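Local structure of uncharacterized protein (Bacteroides uniformis, 4IYK) at residues Phe144-Met147 and Asn152-Leu155. The protein is of unknown function but, as a two-domain member of the DUF3823 family, possibly binds carbohydrate. Residues are numbered along the deposited sequence; the frame is centred on the assembly and turned at random. Where two conformers were deposited one is given.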
ATOM      1  N   PHE A 144      12.357   3.324  -6.551  1.00 21.14           N
ATOM      2  CA  PHE A 144      13.441   2.653  -5.814  1.00 21.77           C
ATOM      3  C   PHE A 144      14.163   1.615  -6.697  1.00 24.27           C
ATOM      4  O   PHE A 144      13.620   1.179  -7.708  1.00 22.64           O
ATOM      5  CB  PHE A 144      12.961   2.000  -4.495  1.00 23.16           C
ATOM      6  CG  PHE A 144      14.073   1.943  -3.471  1.00 23.95           C
ATOM      7  CD1 PHE A 144      14.569   3.114  -2.887  1.00 24.67           C
ATOM      8  CD2 PHE A 144      14.654   0.726  -3.118  1.00 24.73           C
ATOM      9  CE1 PHE A 144      15.595   3.058  -1.939  1.00 27.18           C
ATOM     10  CE2 PHE A 144      15.698   0.673  -2.185  1.00 27.86           C
ATOM     11  CZ  PHE A 144      16.176   1.835  -1.613  1.00 26.58           C
ATOM     12  N   SER A 145      15.350   1.180  -6.268  1.00 22.94           N
ATOM     13  CA  SER A 145      16.174   0.184  -6.992  1.00 23.94           C
ATOM     14  C   SER A 145      15.654  -1.273  -6.781  1.00 27.79           C
ATOM     15  O   SER A 145      16.248  -2.205  -7.305  1.00 27.89           O
ATOM     16  CB  SER A 145      17.643   0.289  -6.586  1.00 24.40           C
ATOM     17  OG  SER A 145      17.746   0.155  -5.178  1.00 30.98           O
ATOM     18  N   ASP A 146      14.580  -1.460  -6.022  1.00 24.02           N
ATOM     19  CA  ASP A 146      13.998  -2.801  -5.822  1.00 24.74           C
ATOM     20  C   ASP A 146      12.449  -2.668  -5.713  1.00 28.18           C
ATOM     21  O   ASP A 146      11.901  -1.552  -5.649  1.00 25.00           O
ATOM     22  CB  ASP A 146      14.657  -3.596  -4.640  1.00 26.25           C
ATOM     23  CG  ASP A 146      14.383  -3.086  -3.228  1.00 29.77           C
ATOM     24  OD1 ASP A 146      13.250  -2.624  -2.963  1.00 30.82           O
ATOM     25  OD2 ASP A 146      15.296  -3.128  -2.404  1.00 43.52           O
HETATM   26  N   MSE A 147      11.772  -3.836  -5.740  1.00 25.48           N
HETATM   27  CA  MSE A 147      10.312  -4.019  -5.734  0.80 24.25           C
HETATM   28  C   MSE A 147       9.626  -3.578  -4.423  1.00 27.47           C
HETATM   29  O   MSE A 147       8.397  -3.537  -4.374  1.00 26.47           O
HETATM   30  CB  MSE A 147       9.984  -5.512  -6.014  0.80 26.26           C
HETATM   31  CG  MSE A 147      10.382  -6.443  -4.838  0.80 32.32           C
HETATM   32 SE   MSE A 147       9.662  -8.275  -4.844  0.60 38.53          SE
HETATM   33  CE  MSE A 147      10.735  -8.952  -6.351  0.80 36.60           C
ATOM     34  N   ASN A 152       7.641   4.220   2.295  1.00 26.78           N
ATOM     35  CA  ASN A 152       8.646   3.854   3.301  1.00 27.48           C
ATOM     36  C   ASN A 152      10.042   3.525   2.692  1.00 30.00           C
ATOM     37  O   ASN A 152      11.034   3.529   3.428  1.00 29.99           O
ATOM     38  CB  ASN A 152       8.146   2.661   4.147  1.00 25.41           C
ATOM     39  CG  ASN A 152       9.002   2.432   5.369  1.00 37.16           C
ATOM     40  OD1 ASN A 152       9.179   3.337   6.172  1.00 29.41           O
ATOM     41  ND2 ASN A 152       9.682   1.284   5.441  1.00 26.66           N
ATOM     42  N   VAL A 153      10.106   3.200   1.381  1.00 24.96           N
ATOM     43  CA  VAL A 153      11.336   2.781   0.661  1.00 24.46           C
ATOM     44  C   VAL A 153      11.388   3.583  -0.657  1.00 27.49           C
ATOM     45  O   VAL A 153      10.741   3.216  -1.636  1.00 24.78           O
ATOM     46  CB  VAL A 153      11.339   1.229   0.443  1.00 27.83           C
ATOM     47  CG1 VAL A 153      12.610   0.763  -0.254  1.00 27.96           C
ATOM     48  CG2 VAL A 153      11.161   0.482   1.774  1.00 28.08           C
ATOM     49  N   LYS A 154      12.047   4.749  -0.624  1.00 25.27           N
ATOM     50  CA  LYS A 154      12.026   5.654  -1.769  1.00 25.35           C
ATOM     51  C   LYS A 154      13.293   6.471  -1.895  1.00 29.20           C
ATOM     52  O   LYS A 154      14.001   6.716  -0.906  1.00 27.64           O
ATOM     53  CB  LYS A 154      10.822   6.616  -1.636  1.00 28.62           C
ATOM     54  CG  LYS A 154      10.887   7.499  -0.386  1.00 25.65           C
ATOM     55  CD  LYS A 154       9.612   8.298  -0.157  1.00 28.94           C
ATOM     56  CE  LYS A 154       9.741   9.052   1.162  1.00 34.55           C
ATOM     57  NZ  LYS A 154       8.754  10.143   1.257  1.00 49.49           N
ATOM     58  N   LEU A 155      13.547   6.921  -3.134  1.00 25.15           N
ATOM     59  CA  LEU A 155      14.655   7.791  -3.488  1.00 24.43           C
ATOM     60  C   LEU A 155      14.188   9.236  -3.381  1.00 27.73           C
ATOM     61  O   LEU A 155      13.008   9.515  -3.524  1.00 26.50           O
ATOM     62  CB  LEU A 155      15.137   7.477  -4.919  1.00 23.52           C
ATOM     63  CG  LEU A 155      15.707   6.075  -5.127  1.00 26.24           C
ATOM     64  CD1 LEU A 155      15.787   5.741  -6.623  1.00 24.43           C
ATOM     65  CD2 LEU A 155      17.084   5.934  -4.433  1.00 26.56           C
TER
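Phe144 lays one face of its ring against the side chain of Val153. Val153 CG1 stands 3.6 Å from the centroid of the Phe144 ring and 14° off its normal, which identifies a CH-pi contact over the middle of the face, not at the edge. On the ring, Phe144 CD2 comes nearest to that methyl, Val153 CG1, at 3.5 Å. The valine presents CG1 because this branch lies anti to its own backbone N (chi1 -178°). Backbone borders the same ring: Lys154 C lies near the ring plane, 3.7 Å from Phe144 CD1. The side chains of Leu155 and Phe144 cross at about a right angle, and Leu155 CG, 3.9 Å from Phe144 CD1, approaches the ring obliquely. An alanine in place of Phe144 would remove the ring and probably leave Val153 CG1 without its aromatic face, opening a gap between that methyl and Leu155. No hydrogen bond joins the two segments, so apolar contact carries the pairing, burying 235 Å² in total. The first segment begins on the last residue of strand 135-144 and runs into the loop that leads to the antiparallel strand 163-166; 152-155 lies farther along that loop, in the C-terminal domain, whose family falls in the E-set clan of immunoglobulin-like beta-sandwiches. Phe144 is hydrogen-bonded through its backbone to Tyr198, while Leu155 makes a backbone bond with Ala143; the loop thus folds back onto the strand end it has just left. After Ser145, Asp146 reaches the valine loosely, Asp146 OD1 lying 4.4 Å from Val153 CG1. The same carboxylate oxygen accepts a hydrogen bond from the backbone N of Trp148, and the carboxylate carbon, Asp146 CG, sits at the edge of the Phe144 ring, in the ring plane.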